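Local atomic coordinates of glycerol trinitrate reductase (Agrobacterium tumefaciens, PDB entry 5EPD), a protein that probably binds FMN and reduces its substrates with electrons from NADH or NADPH, as an Old Yellow Enzyme homologue linked to glycerol trinitrate reduction. Residues 127-132 against 156-161; 138-143 against 164-169. All coordinates share one frame; numbering follows the deposited sequence.

Interaction 1: 127-132 against 156-161; sequences ISHVNL and GFVDVS
In the long excursion that follows barrel strand 117-122 of this Old Yellow Enzyme TIM barrel, loop 127-132 crosses the outgoing end of the second strand of the hairpin 150-153/156-159, and His129 and Ser161 carry the contact. Ser161 grips the loop twice: its backbone N gives a fairly straight bond to Ser128 O (3.1 Å, 161° at the hydrogen), and its OG accepts the N-H of Val130 at 3.0 Å. With OG anti to its own carbonyl carbon (chi1 -56°), the hydroxyl oxygen reaches that N-H and also lies over one face of the His129 imidazole, offset toward the rim. The ring's CD2 edge points to Asp159 O, 3.4 Å away and near the ring plane, while Val158 CG1 approaches CD2 obliquely. On the loop side, Asn131 N donates to ND1, tilted from the ring plane, which helps to fix the rotation of the imidazole. The Asp159 carboxylate forms a salt bridge with Lys150 of the hairpin's first strand. One residue before Ser161, Val160 sets its CB against Ser128 O, and its CG1 meets Ile127 CG2 at 4.1 Å.

Interaction 2: 138-143 against 164-169; sequences APVAPS and RALELE
Segments 138-143 and 164-169 pair through a two-stranded parallel sheet, a small addition outside the eight-stranded barrel, with Val140 bridged to Arg164 and Ala141 to Ala165. Backbone bonds come first: Arg164 N to Pro139 O (2.8 Å) and Leu166 N to Ala141 O (2.8 Å) are short, whereas Ala141 N to Arg164 O is weak, bent to 131° at the hydrogen. A CA-H...O contact from Ala165 CA also reaches Ala141 O, at 3.2 Å. Among apolar and van der Waals contacts, Leu166 CD2 lies 3.6 Å from Val140 CB, and Leu166 also packs on Leu171 and Ile174 of helix 171-187. Ala165 CB, on the face shared with Ala141, rests against Pro142 O and Ser143 CA. Arg164 runs beside Val140 in the same direction, and a bend at chi3 (84°) brings the guanidinium over toward Val140, its NH2 3.5 Å from CG1. Polar side-chain contacts centre on the same guanidinium, which forms a salt bridge with Glu170. At its edge and in its plane, a water accepts from NE (2.7 Å) and donates to Ala138 O. Arg164 thus ties the strands together through both its backbone and a water bridge, while its charge is probably balanced by Glu170.

Overall arrangement
Interactions 1 and 2 illustrate how a TIM barrel can carry a long connection, here between barrel strand 117-122 and helix 171-187, built from short pieces. All four segments fall within it, and they alternate along the chain: 127-132, 138-143, 156-161, 164-169. The chain supplies the first partner of each contact, then the antiparallel hairpin 150-153/156-159, whose second strand lies in 156-161, and then 164-169, which runs parallel to 138-143. The centres lie about 16 Å apart, on the same side of the chain's centre, yet the contacts touch: Ser161 CB packs on Pro139 CD at 3.8 Å. Together they pack the hairpin's end against the start of the segment carrying the parallel sheet.

Interaction 1: 127-132 against 156-161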
loop_
_atom_site.group_PDB
_atom_site.type_symbol
_atom_site.label_atom_id
_atom_site.label_comp_id
_atom_site.label_asym_id
_atom_site.label_seq_id
_atom_site.Cartn_x
_atom_site.Cartn_y
_atom_site.Cartn_z
ATOM N N ILE A 127 -14.515 -3.370 2.874
ATOM C CA ILE A 127 -13.827 -3.410 4.174
ATOM C C ILE A 127 -13.901 -2.019 4.811
ATOM O O ILE A 127 -12.901 -1.277 4.881
ATOM C CB ILE A 127 -12.383 -3.930 4.039
ATOM C CG1 ILE A 127 -12.404 -5.319 3.390
ATOM C CG2 ILE A 127 -11.717 -4.065 5.407
ATOM C CD1 ILE A 127 -11.022 -5.904 3.182
ATOM N N SER A 128 -15.119 -1.688 5.256
ATOM C CA SER A 128 -15.411 -0.433 5.954
ATOM C C SER A 128 -16.622 -0.608 6.870
ATOM O O SER A 128 -17.141 -1.720 7.045
ATOM C CB SER A 128 -15.668 0.697 4.945
ATOM O OG SER A 128 -15.740 1.960 5.593
ATOM N N HIS A 129 -17.064 0.489 7.462
ATOM C CA HIS A 129 -18.204 0.459 8.374
ATOM C C HIS A 129 -19.029 1.702 8.099
ATOM O O HIS A 129 -18.484 2.747 7.748
ATOM C CB HIS A 129 -17.709 0.428 9.819
ATOM C CG HIS A 129 -18.769 0.102 10.826
ATOM N ND1 HIS A 129 -19.588 1.059 11.384
ATOM C CD2 HIS A 129 -19.116 -1.069 11.413
ATOM C CE1 HIS A 129 -20.408 0.493 12.253
ATOM N NE2 HIS A 129 -20.138 -0.798 12.295
ATOM N N VAL A 130 -20.342 1.578 8.231
ATOM C CA VAL A 130 -21.272 2.711 8.019
ATOM C C VAL A 130 -20.844 3.975 8.753
ATOM O O VAL A 130 -20.906 5.079 8.214
ATOM C CB VAL A 130 -22.750 2.338 8.347
ATOM C CG1 VAL A 130 -23.310 1.428 7.275
ATOM C CG2 VAL A 130 -22.887 1.655 9.710
ATOM N N ASN A 131 -20.361 3.801 9.967
ATOM C CA ASN A 131 -19.839 4.913 10.763
ATOM C C ASN A 131 -18.727 5.748 10.092
ATOM O O ASN A 131 -18.543 6.919 10.438
ATOM C CB ASN A 131 -19.375 4.418 12.158
ATOM C CG ASN A 131 -20.539 3.985 13.047
ATOM O OD1 ASN A 131 -21.699 4.070 12.654
ATOM N ND2 ASN A 131 -20.234 3.510 14.242
ATOM N N LEU A 132 -17.975 5.174 9.157
ATOM C CA LEU A 132 -16.921 5.941 8.508
ATOM C C LEU A 132 -17.389 6.538 7.185
ATOM O O LEU A 132 -16.745 7.453 6.662
ATOM C CB LEU A 132 -15.659 5.075 8.303
ATOM C CG LEU A 132 -15.047 4.448 9.563
ATOM C CD1 LEU A 132 -14.101 3.309 9.225
ATOM C CD2 LEU A 132 -14.318 5.501 10.374
ATOM N N GLY A 156 -12.352 0.437 18.641
ATOM C CA GLY A 156 -12.497 -0.989 18.960
ATOM C C GLY A 156 -12.588 -1.747 17.668
ATOM O O GLY A 156 -12.579 -1.125 16.607
ATOM N N PHE A 157 -12.666 -3.073 17.748
ATOM C CA PHE A 157 -12.841 -3.923 16.546
ATOM C C PHE A 157 -14.292 -4.408 16.335
ATOM O O PHE A 157 -14.890 -5.049 17.208
ATOM C CB PHE A 157 -11.886 -5.102 16.596
ATOM C CG PHE A 157 -10.462 -4.683 16.745
ATOM C CD1 PHE A 157 -9.784 -4.149 15.666
ATOM C CD2 PHE A 157 -9.813 -4.781 17.966
ATOM C CE1 PHE A 157 -8.476 -3.733 15.784
ATOM C CE2 PHE A 157 -8.508 -4.383 18.089
ATOM C CZ PHE A 157 -7.836 -3.851 17.001
ATOM N N VAL A 158 -14.837 -4.113 15.161
ATOM C CA VAL A 158 -16.214 -4.441 14.854
ATOM C C VAL A 158 -16.269 -5.072 13.462
ATOM O O VAL A 158 -15.421 -4.781 12.585
ATOM C CB VAL A 158 -17.076 -3.159 14.901
ATOM C CG1 VAL A 158 -16.778 -2.272 13.709
ATOM C CG2 VAL A 158 -18.575 -3.474 14.907
ATOM N N ASP A 159 -17.259 -5.930 13.233
ATOM C CA ASP A 159 -17.429 -6.496 11.897
ATOM C C ASP A 159 -17.704 -5.370 10.890
ATOM O O ASP A 159 -18.372 -4.369 11.199
ATOM C CB ASP A 159 -18.558 -7.516 11.873
ATOM C CG ASP A 159 -18.340 -8.644 12.845
ATOM O OD1 ASP A 159 -17.189 -9.026 13.108
ATOM O OD2 ASP A 159 -19.337 -9.148 13.376
ATOM N N VAL A 160 -17.150 -5.516 9.702
ATOM C CA VAL A 160 -17.446 -4.593 8.622
ATOM C C VAL A 160 -18.917 -4.717 8.224
ATOM O O VAL A 160 -19.558 -5.739 8.464
ATOM C CB VAL A 160 -16.516 -4.799 7.399
ATOM C CG1 VAL A 160 -15.079 -4.414 7.774
ATOM C CG2 VAL A 160 -16.577 -6.238 6.850
ATOM N N SER A 161 -19.450 -3.654 7.633
ATOM C CA SER A 161 -20.847 -3.582 7.287
ATOM C C SER A 161 -21.117 -4.288 5.971
ATOM O O SER A 161 -20.200 -4.504 5.160
ATOM C CB SER A 161 -21.251 -2.124 7.148
ATOM O OG SER A 161 -20.956 -1.397 8.332
#

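Interaction 2: 138-143 against 164-169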
loop_
_atom_site.group_PDB
_atom_site.type_symbol
_atom_site.label_atom_id
_atom_site.label_comp_id
_atom_site.label_asym_id
_atom_site.label_seq_id
_atom_site.Cartn_x
_atom_site.Cartn_y
_atom_site.Cartn_z
ATOM N N ALA A 138 -23.867 2.715 3.114
ATOM C CA ALA A 138 -23.245 1.409 3.063
ATOM C C ALA A 138 -21.912 1.445 2.266
ATOM O O ALA A 138 -21.825 2.098 1.229
ATOM C CB ALA A 138 -24.203 0.398 2.475
ATOM N N PRO A 139 -20.876 0.728 2.744
ATOM C CA PRO A 139 -19.653 0.673 1.945
ATOM C C PRO A 139 -19.947 0.153 0.541
ATOM O O PRO A 139 -21.011 -0.464 0.305
ATOM C CB PRO A 139 -18.777 -0.346 2.688
ATOM C CG PRO A 139 -19.425 -0.601 4.004
ATOM C CD PRO A 139 -20.871 -0.264 3.833
ATOM N N VAL A 140 -19.027 0.379 -0.384
ATOM C CA VAL A 140 -19.263 -0.041 -1.769
ATOM C C VAL A 140 -18.344 -1.190 -2.189
ATOM O O VAL A 140 -17.268 -1.387 -1.619
ATOM C CB VAL A 140 -19.168 1.136 -2.760
ATOM C CG1 VAL A 140 -20.225 2.177 -2.413
ATOM C CG2 VAL A 140 -17.756 1.727 -2.777
ATOM N N ALA A 141 -18.795 -1.957 -3.177
ATOM C CA ALA A 141 -18.159 -3.213 -3.539
ATOM C C ALA A 141 -18.670 -3.632 -4.922
ATOM O O ALA A 141 -19.706 -3.124 -5.376
ATOM C CB ALA A 141 -18.524 -4.261 -2.504
ATOM N N PRO A 142 -17.968 -4.568 -5.591
ATOM C CA PRO A 142 -18.474 -5.059 -6.886
ATOM C C PRO A 142 -19.821 -5.822 -6.766
ATOM O O PRO A 142 -20.689 -5.674 -7.620
ATOM C CB PRO A 142 -17.351 -6.001 -7.368
ATOM C CG PRO A 142 -16.659 -6.452 -6.117
ATOM C CD PRO A 142 -16.731 -5.260 -5.184
ATOM N N SER A 143 -19.973 -6.623 -5.706
ATOM C CA SER A 143 -21.185 -7.375 -5.434
ATOM C C SER A 143 -21.503 -7.196 -3.961
ATOM O O SER A 143 -20.603 -6.944 -3.152
ATOM C CB SER A 143 -20.961 -8.849 -5.747
ATOM O OG SER A 143 -20.475 -9.004 -7.071
ATOM N N ARG A 164 -22.964 -2.234 -0.556
ATOM C CA ARG A 164 -23.833 -2.035 -1.719
ATOM C C ARG A 164 -23.038 -2.293 -3.005
ATOM O O ARG A 164 -21.913 -1.779 -3.162
ATOM C CB ARG A 164 -24.340 -0.582 -1.667
ATOM C CG ARG A 164 -25.025 0.002 -2.902
ATOM C CD ARG A 164 -25.436 1.467 -2.665
ATOM N NE ARG A 164 -24.341 2.411 -2.909
ATOM C CZ ARG A 164 -23.852 2.724 -4.120
ATOM N NH1 ARG A 164 -24.327 2.177 -5.245
ATOM N NH2 ARG A 164 -22.859 3.575 -4.218
ATOM N N ALA A 165 -23.590 -3.087 -3.921
ATOM C CA ALA A 165 -22.909 -3.360 -5.192
ATOM C C ALA A 165 -22.925 -2.111 -6.078
ATOM O O ALA A 165 -23.981 -1.516 -6.276
ATOM C CB ALA A 165 -23.569 -4.529 -5.904
ATOM N N LEU A 166 -21.766 -1.696 -6.594
ATOM C CA LEU A 166 -21.671 -0.453 -7.379
ATOM C C LEU A 166 -22.399 -0.509 -8.705
ATOM O O LEU A 166 -22.293 -1.486 -9.439
ATOM C CB LEU A 166 -20.231 -0.107 -7.679
ATOM C CG LEU A 166 -19.502 0.461 -6.470
ATOM C CD1 LEU A 166 -17.997 0.225 -6.639
ATOM C CD2 LEU A 166 -19.846 1.943 -6.252
ATOM N N GLU A 167 -23.123 0.563 -9.014
ATOM C CA GLU A 167 -23.725 0.726 -10.333
ATOM C C GLU A 167 -22.576 0.882 -11.329
ATOM O O GLU A 167 -21.603 1.620 -11.064
ATOM C CB GLU A 167 -24.651 1.962 -10.390
ATOM C CG GLU A 167 -25.797 2.002 -9.385
ATOM C CD GLU A 167 -26.684 0.768 -9.457
ATOM O OE1 GLU A 167 -26.789 0.140 -10.532
ATOM O OE2 GLU A 167 -27.288 0.407 -8.431
ATOM N N LEU A 168 -22.694 0.189 -12.464
ATOM C CA LEU A 168 -21.750 0.329 -13.579
ATOM C C LEU A 168 -21.401 1.802 -13.830
ATOM O O LEU A 168 -20.237 2.150 -14.090
ATOM C CB LEU A 168 -22.344 -0.275 -14.853
ATOM C CG LEU A 168 -21.413 -0.309 -16.068
ATOM C CD1 LEU A 168 -20.477 -1.506 -15.958
ATOM C CD2 LEU A 168 -22.202 -0.377 -17.366
ATOM N N GLU A 169 -22.415 2.661 -13.733
ATOM C CA GLU A 169 -22.247 4.089 -14.002
ATOM C C GLU A 169 -21.241 4.764 -13.059
ATOM O O GLU A 169 -20.575 5.714 -13.475
ATOM C CB GLU A 169 -23.595 4.820 -13.907
ATOM C CG GLU A 169 -24.587 4.512 -15.028
ATOM C CD GLU A 169 -25.013 3.050 -15.091
ATOM O OE1 GLU A 169 -25.462 2.497 -14.056
ATOM O OE2 GLU A 169 -24.894 2.452 -16.192
HETATM O O HOH W 1 -24.015 2.990 -0.315
#